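Local structure of putative isomerase YbhH (Escherichia coli, 6OTV) at residues S64-D68 / P69-V73; Q135-G139 / V140-E144. The protein probably acts as an isomerase of the PrpF family, its substrate and exact reaction not being established. One frame throughout, in Å; residues are numbered along the deposited sequence.

In the fold
Both contacts are local turns, and both lean on helix 94-106 and meet strand 116-123. Contact 1 (64-73) is partly buried and links antiparallel strands 59-65 and 73-80; contact 2 (135-144) lies at the surface, in the loop leaving strand 129-135. Their centres are about 22 Å apart and they do not touch. Polar side chains dominate the first: an aspartate holds an arginine, a serine braces the backbone, and the second subunit packs alongside. The second is held mainly by backbone bonds, with small aliphatic contacts among threonine, valine, proline and the CB of a glutamate, and no other protein chain of the assembly reaches it.

Contact 1 of 2, residues S64-D68 / P69-V73; sequences SRSSD and PRADV. With EDO (1,2-ethanediol), chain L.
The loop joining antiparallel strands 59-65 and 73-80 turns sharply from Asp-68 to Ala-71, where a single aspartate organises most of the bonding. Asp-68 OD1 receives Arg-70 N at 2.7 Å through its anti lone pair, making an Asx turn, while Arg-70 NE reaches the same oxygen at 2.9 Å from the syn side. Arg-70 NH2 meets Asp-68 OD2 on its syn lone pair at 2.6 Å, completing a side-on salt bridge with the carboxylate and guanidinium planes only 15° apart. A bend at chi3 (-64°) brings the guanidinium back to the acid.

The backbone here is a type I beta turn, closed by Ala-71 N to Asp-68 O at 3.2 Å; Pro-69, with its fixed phi, suits its second position. Nearer the strands, Ser-66 N donates to Asp-72 O at 2.9 Å. Ser-66 OG, anti to its own N (chi1 178°), accepts from Asp-68 N in an ST turn, rests 3.4 Å from Ala-71 CB and also bonds Asp-74. Small Ala-71 fits this close approach. Asp-72 faces away, its OD2 hydrogen-bonded to the backbone N of Arg-120 and its OD1 in a salt bridge with Arg-118 of the second subunit. Arg-65 N holds ethanediol O1, probably from the crystallisation liquor.

Contact 2 of 2, residues Q135-G139 / V140-E144; sequences QTPNG and VVEYE
Val-140 takes the first bond of this surface loop, its N donating to Pro-137 O at 3.3 Å. Asn-138 and Gly-139 between them both have positive phi, a conformation that asparagine and glycine adopt more readily than most residues. Gly-139 N also bonds Thr-136 O, so two tight turns overlap. The carbonyl of Val-140 points back across the loop: its O receives a CA-H...O contact from Thr-136 CA at 3.2 Å and lies 3.4 Å from Pro-137 CD.

Val-141 turns inward to helix 94-106. Its CG2 lies 4.0 Å from CG2 of Thr-136, methyl against methyl, and its CG1 sits over one face of the Tyr-143 ring, toward the rim. Threonine suits the other side of this pair because its two branches do different work: the methyl joins the valine, while OG1 bonds Thr-117 and the carbonyl of Thr-113.

At Glu-142, N donates to Gln-135 O at 2.9 Å, and CB packs 3.6 Å from Pro-137 CD, the two side chains crossing at about a right angle. With CG anti to N (chi1 177°) and a bend at chi2, the carboxylate folds along its own chain, where OE2 accepts Glu-144 N at 3.0 Å. The turn thus relies on backbone amides for its polar links across the loop, with the side chains adding mainly aliphatic packing.

Contact 1 of 2, residues S64-D68 / P69-V73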
ATOM      1  N   SER A  64       4.674 -13.489  -9.903  1.00 34.85           N
ATOM      2  CA  SER A  64       4.388 -12.739 -11.118  1.00 33.22           C
ATOM      3  C   SER A  64       4.359 -11.257 -10.776  1.00 40.35           C
ATOM      4  O   SER A  64       4.298 -10.869  -9.607  1.00 41.44           O
ATOM      5  CB  SER A  64       3.059 -13.167 -11.743  1.00 31.10           C
ATOM      6  OG  SER A  64       1.966 -12.692 -10.975  1.00 34.17           O
ATOM      7  N   ARG A  65       4.408 -10.429 -11.816  1.00 40.08           N
ATOM      8  CA  ARG A  65       4.177  -9.004 -11.626  1.00 40.00           C
ATOM      9  C   ARG A  65       2.767  -8.785 -11.095  1.00 36.24           C
ATOM     10  O   ARG A  65       1.816  -9.444 -11.522  1.00 34.93           O
ATOM     11  CB  ARG A  65       4.379  -8.246 -12.936  1.00 43.84           C
ATOM     12  CG  ARG A  65       5.837  -8.114 -13.348  1.00 52.96           C
ATOM     13  CD  ARG A  65       5.988  -7.232 -14.577  1.00 55.45           C
ATOM     14  NE  ARG A  65       7.388  -7.057 -14.952  1.00 60.49           N
ATOM     15  CZ  ARG A  65       8.054  -7.879 -15.758  1.00 61.47           C
ATOM     16  NH1 ARG A  65       7.449  -8.939 -16.276  1.00 60.99           N
ATOM     17  NH2 ARG A  65       9.328  -7.641 -16.042  1.00 61.94           N
ATOM     18  N   SER A  66       2.634  -7.862 -10.148  1.00 36.74           N
ATOM     19  CA  SER A  66       1.378  -7.726  -9.424  1.00 35.46           C
ATOM     20  C   SER A  66       0.280  -7.144 -10.306  1.00 43.60           C
ATOM     21  O   SER A  66       0.502  -6.202 -11.074  1.00 37.02           O
ATOM     22  CB  SER A  66       1.562  -6.848  -8.193  1.00 32.37           C
ATOM     23  OG  SER A  66       0.324  -6.692  -7.523  1.00 39.11           O
ATOM     24  N   SER A  67      -0.917  -7.718 -10.184  1.00 46.15           N
ATOM     25  CA  SER A  67      -2.111  -7.148 -10.790  1.00 45.54           C
ATOM     26  C   SER A  67      -2.637  -5.948 -10.016  1.00 44.37           C
ATOM     27  O   SER A  67      -3.484  -5.215 -10.538  1.00 44.34           O
ATOM     28  CB  SER A  67      -3.211  -8.209 -10.883  1.00 47.62           C
ATOM     29  OG  SER A  67      -2.705  -9.424 -11.405  1.00 66.37           O
ATOM     30  N   ASP A  68      -2.164  -5.741  -8.790  1.00 35.63           N
ATOM     31  CA  ASP A  68      -2.581  -4.651  -7.921  1.00 39.80           C
ATOM     32  C   ASP A  68      -1.602  -3.498  -8.051  1.00 37.81           C
ATOM     33  O   ASP A  68      -0.384  -3.713  -7.960  1.00 37.43           O
ATOM     34  CB  ASP A  68      -2.646  -5.128  -6.470  1.00 33.78           C
ATOM     35  CG  ASP A  68      -3.345  -4.141  -5.555  1.00 41.77           C
ATOM     36  OD1 ASP A  68      -2.909  -2.975  -5.481  1.00 46.50           O
ATOM     37  OD2 ASP A  68      -4.336  -4.533  -4.902  1.00 44.83           O
ATOM     38  N   PRO A  69      -2.078  -2.270  -8.274  1.00 43.82           N
ATOM     39  CA  PRO A  69      -1.155  -1.134  -8.416  1.00 43.33           C
ATOM     40  C   PRO A  69      -0.377  -0.809  -7.150  1.00 41.66           C
ATOM     41  O   PRO A  69       0.613  -0.070  -7.228  1.00 48.16           O
ATOM     42  CB  PRO A  69      -2.080   0.025  -8.811  1.00 47.69           C
ATOM     43  CG  PRO A  69      -3.431  -0.382  -8.308  1.00 52.73           C
ATOM     44  CD  PRO A  69      -3.486  -1.871  -8.446  1.00 51.82           C
ATOM     45  N   ARG A  70      -0.780  -1.338  -5.998  1.00 35.34           N
ATOM     46  CA  ARG A  70      -0.098  -1.060  -4.743  1.00 36.45           C
ATOM     47  C   ARG A  70       1.089  -1.979  -4.484  1.00 39.81           C
ATOM     48  O   ARG A  70       1.875  -1.703  -3.569  1.00 33.45           O
ATOM     49  CB  ARG A  70      -1.091  -1.158  -3.579  1.00 33.70           C
ATOM     50  CG  ARG A  70      -2.198  -0.116  -3.643  1.00 38.43           C
ATOM     51  CD  ARG A  70      -3.353  -0.460  -2.720  1.00 37.93           C
ATOM     52  NE  ARG A  70      -4.013  -1.698  -3.121  1.00 42.05           N
ATOM     53  CZ  ARG A  70      -5.103  -2.186  -2.541  1.00 48.87           C
ATOM     54  NH1 ARG A  70      -5.664  -1.539  -1.527  1.00 46.30           N
ATOM     55  NH2 ARG A  70      -5.634  -3.323  -2.975  1.00 45.02           N
ATOM     56  N   ALA A  71       1.252  -3.047  -5.262  1.00 33.16           N
ATOM     57  CA  ALA A  71       2.317  -4.012  -5.041  1.00 34.37           C
ATOM     58  C   ALA A  71       3.207  -4.112  -6.275  1.00 35.70           C
ATOM     59  O   ALA A  71       2.824  -3.717  -7.378  1.00 30.62           O
ATOM     60  CB  ALA A  71       1.753  -5.395  -4.694  1.00 30.52           C
ATOM     61  N   ASP A  72       4.411  -4.647  -6.070  1.00 36.64           N
ATOM     62  CA  ASP A  72       5.323  -4.907  -7.178  1.00 32.99           C
ATOM     63  C   ASP A  72       5.096  -6.294  -7.769  1.00 37.57           C
ATOM     64  O   ASP A  72       4.937  -6.438  -8.984  1.00 35.57           O
ATOM     65  CB  ASP A  72       6.779  -4.761  -6.719  1.00 28.29           C
ATOM     66  CG  ASP A  72       7.066  -3.408  -6.088  1.00 35.22           C
ATOM     67  OD1 ASP A  72       6.485  -2.397  -6.536  1.00 34.69           O
ATOM     68  OD2 ASP A  72       7.872  -3.356  -5.137  1.00 33.67           O
ATOM     69  N   VAL A  73       5.071  -7.323  -6.927  1.00 27.70           N
ATOM     70  CA  VAL A  73       4.901  -8.690  -7.394  1.00 30.21           C
ATOM     71  C   VAL A  73       3.744  -9.337  -6.650  1.00 33.71           C
ATOM     72  O   VAL A  73       3.419  -8.970  -5.516  1.00 36.97           O
ATOM     73  CB  VAL A  73       6.187  -9.532  -7.227  1.00 31.00           C
ATOM     74  CG1 VAL A  73       7.349  -8.888  -7.961  1.00 38.38           C
ATOM     75  CG2 VAL A  73       6.516  -9.729  -5.760  1.00 27.74           C
TER
HETATM   76  C1  EDO L 410       5.777 -12.409 -15.146  1.00 44.25           C
HETATM   77  O1  EDO L 410       4.820 -11.649 -14.397  1.00 37.80           O
HETATM   78  C2  EDO L 410       5.793 -13.853 -14.656  1.00 49.52           C
HETATM   79  O2  EDO L 410       4.487 -14.427 -14.791  1.00 44.85           O

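Contact 2 of 2, residues Q135-G139 / V140-E144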
ATOM      1  N   GLN A 135      18.906  -7.718   0.678  1.00 32.39           N
ATOM      2  CA  GLN A 135      20.292  -7.275   0.569  1.00 29.42           C
ATOM      3  C   GLN A 135      20.719  -7.341  -0.893  1.00 35.12           C
ATOM      4  O   GLN A 135      20.815  -8.429  -1.473  1.00 32.20           O
ATOM      5  CB  GLN A 135      21.193  -8.143   1.441  1.00 33.43           C
ATOM      6  CG  GLN A 135      20.835  -8.124   2.917  1.00 45.40           C
ATOM      7  CD  GLN A 135      20.996  -6.750   3.532  1.00 58.28           C
ATOM      8  OE1 GLN A 135      21.881  -5.986   3.148  1.00 67.55           O
ATOM      9  NE2 GLN A 135      20.132  -6.423   4.486  1.00 61.68           N
ATOM     10  N   THR A 136      20.964  -6.183  -1.497  1.00 29.88           N
ATOM     11  CA  THR A 136      21.404  -6.096  -2.890  1.00 36.33           C
ATOM     12  C   THR A 136      22.577  -5.129  -2.999  1.00 40.03           C
ATOM     13  O   THR A 136      22.439  -4.021  -3.530  1.00 37.44           O
ATOM     14  CB  THR A 136      20.254  -5.665  -3.802  1.00 36.33           C
ATOM     15  OG1 THR A 136      19.621  -4.496  -3.261  1.00 28.68           O
ATOM     16  CG2 THR A 136      19.224  -6.782  -3.939  1.00 27.48           C
ATOM     17  N   PRO A 137      23.753  -5.518  -2.505  1.00 39.98           N
ATOM     18  CA  PRO A 137      24.935  -4.666  -2.689  1.00 44.09           C
ATOM     19  C   PRO A 137      25.300  -4.565  -4.164  1.00 50.43           C
ATOM     20  O   PRO A 137      25.455  -5.576  -4.853  1.00 54.84           O
ATOM     21  CB  PRO A 137      26.023  -5.381  -1.878  1.00 42.66           C
ATOM     22  CG  PRO A 137      25.556  -6.793  -1.771  1.00 41.56           C
ATOM     23  CD  PRO A 137      24.061  -6.724  -1.718  1.00 37.42           C
ATOM     24  N   ASN A 138      25.413  -3.325  -4.645  1.00 49.79           N
ATOM     25  CA  ASN A 138      25.707  -3.033  -6.049  1.00 50.57           C
ATOM     26  C   ASN A 138      24.646  -3.608  -6.984  1.00 49.27           C
ATOM     27  O   ASN A 138      24.939  -3.952  -8.132  1.00 46.75           O
ATOM     28  CB  ASN A 138      27.099  -3.536  -6.445  1.00 58.76           C
ATOM     29  CG  ASN A 138      28.208  -2.823  -5.697  1.00 71.05           C
ATOM     30  OD1 ASN A 138      28.157  -1.610  -5.497  1.00 77.58           O
ATOM     31  ND2 ASN A 138      29.217  -3.578  -5.274  1.00 73.44           N
ATOM     32  N   GLY A 139      23.410  -3.719  -6.501  1.00 45.37           N
ATOM     33  CA  GLY A 139      22.314  -4.177  -7.332  1.00 37.90           C
ATOM     34  C   GLY A 139      22.265  -5.664  -7.590  1.00 42.79           C
ATOM     35  O   GLY A 139      21.556  -6.097  -8.504  1.00 44.87           O
ATOM     36  N   VAL A 140      22.989  -6.466  -6.813  1.00 38.88           N
ATOM     37  CA  VAL A 140      23.034  -7.913  -6.989  1.00 35.15           C
ATOM     38  C   VAL A 140      22.555  -8.572  -5.704  1.00 36.65           C
ATOM     39  O   VAL A 140      23.040  -8.241  -4.614  1.00 38.55           O
ATOM     40  CB  VAL A 140      24.449  -8.395  -7.357  1.00 41.47           C
ATOM     41  CG1 VAL A 140      24.485  -9.916  -7.461  1.00 32.57           C
ATOM     42  CG2 VAL A 140      24.907  -7.749  -8.656  1.00 37.34           C
ATOM     43  N   VAL A 141      21.606  -9.502  -5.835  1.00 32.56           N
ATOM     44  CA  VAL A 141      21.067 -10.197  -4.673  1.00 28.51           C
ATOM     45  C   VAL A 141      22.191 -10.917  -3.943  1.00 35.72           C
ATOM     46  O   VAL A 141      23.007 -11.618  -4.555  1.00 34.47           O
ATOM     47  CB  VAL A 141      19.960 -11.170  -5.102  1.00 31.97           C
ATOM     48  CG1 VAL A 141      19.580 -12.095  -3.949  1.00 38.31           C
ATOM     49  CG2 VAL A 141      18.746 -10.401  -5.591  1.00 37.87           C
ATOM     50  N   GLU A 142      22.245 -10.733  -2.630  1.00 33.11           N
ATOM     51  CA  GLU A 142      23.262 -11.339  -1.783  1.00 35.22           C
ATOM     52  C   GLU A 142      22.591 -12.346  -0.861  1.00 32.31           C
ATOM     53  O   GLU A 142      21.648 -12.002  -0.140  1.00 33.29           O
ATOM     54  CB  GLU A 142      24.001 -10.274  -0.971  1.00 41.24           C
ATOM     55  CG  GLU A 142      25.028 -10.838  -0.010  1.00 47.44           C
ATOM     56  CD  GLU A 142      26.183 -11.502  -0.728  1.00 56.92           C
ATOM     57  OE1 GLU A 142      27.064 -10.777  -1.235  1.00 61.50           O
ATOM     58  OE2 GLU A 142      26.204 -12.750  -0.795  1.00 62.07           O
ATOM     59  N   TYR A 143      23.075 -13.588  -0.888  1.00 28.98           N
ATOM     60  CA  TYR A 143      22.571 -14.629  -0.004  1.00 28.53           C
ATOM     61  C   TYR A 143      23.480 -14.898   1.185  1.00 28.04           C
ATOM     62  O   TYR A 143      23.001 -15.410   2.203  1.00 28.39           O
ATOM     63  CB  TYR A 143      22.359 -15.930  -0.785  1.00 28.12           C
ATOM     64  CG  TYR A 143      21.265 -15.823  -1.820  1.00 27.88           C
ATOM     65  CD1 TYR A 143      19.934 -15.696  -1.437  1.00 32.04           C
ATOM     66  CD2 TYR A 143      21.560 -15.841  -3.176  1.00 25.02           C
ATOM     67  CE1 TYR A 143      18.927 -15.593  -2.375  1.00 27.20           C
ATOM     68  CE2 TYR A 143      20.558 -15.740  -4.124  1.00 29.60           C
ATOM     69  CZ  TYR A 143      19.243 -15.616  -3.716  1.00 31.79           C
ATOM     70  OH  TYR A 143      18.241 -15.513  -4.651  1.00 33.59           O
ATOM     71  N   GLU A 144      24.766 -14.566   1.082  1.00 30.54           N
ATOM     72  CA  GLU A 144      25.690 -14.724   2.196  1.00 34.48           C
ATOM     73  C   GLU A 144      25.468 -13.630   3.236  1.00 39.49           C
ATOM     74  O   GLU A 144      25.102 -12.497   2.912  1.00 37.67           O
ATOM     75  CB  GLU A 144      27.139 -14.684   1.706  1.00 42.77           C
ATOM     76  CG  GLU A 144      27.471 -15.722   0.648  1.00 60.98           C
ATOM     77  CD  GLU A 144      28.949 -15.755   0.302  1.00 76.97           C
ATOM     78  OE1 GLU A 144      29.682 -14.827   0.710  1.00 82.45           O
ATOM     79  OE2 GLU A 144      29.376 -16.715  -0.376  1.00 78.32           O
TER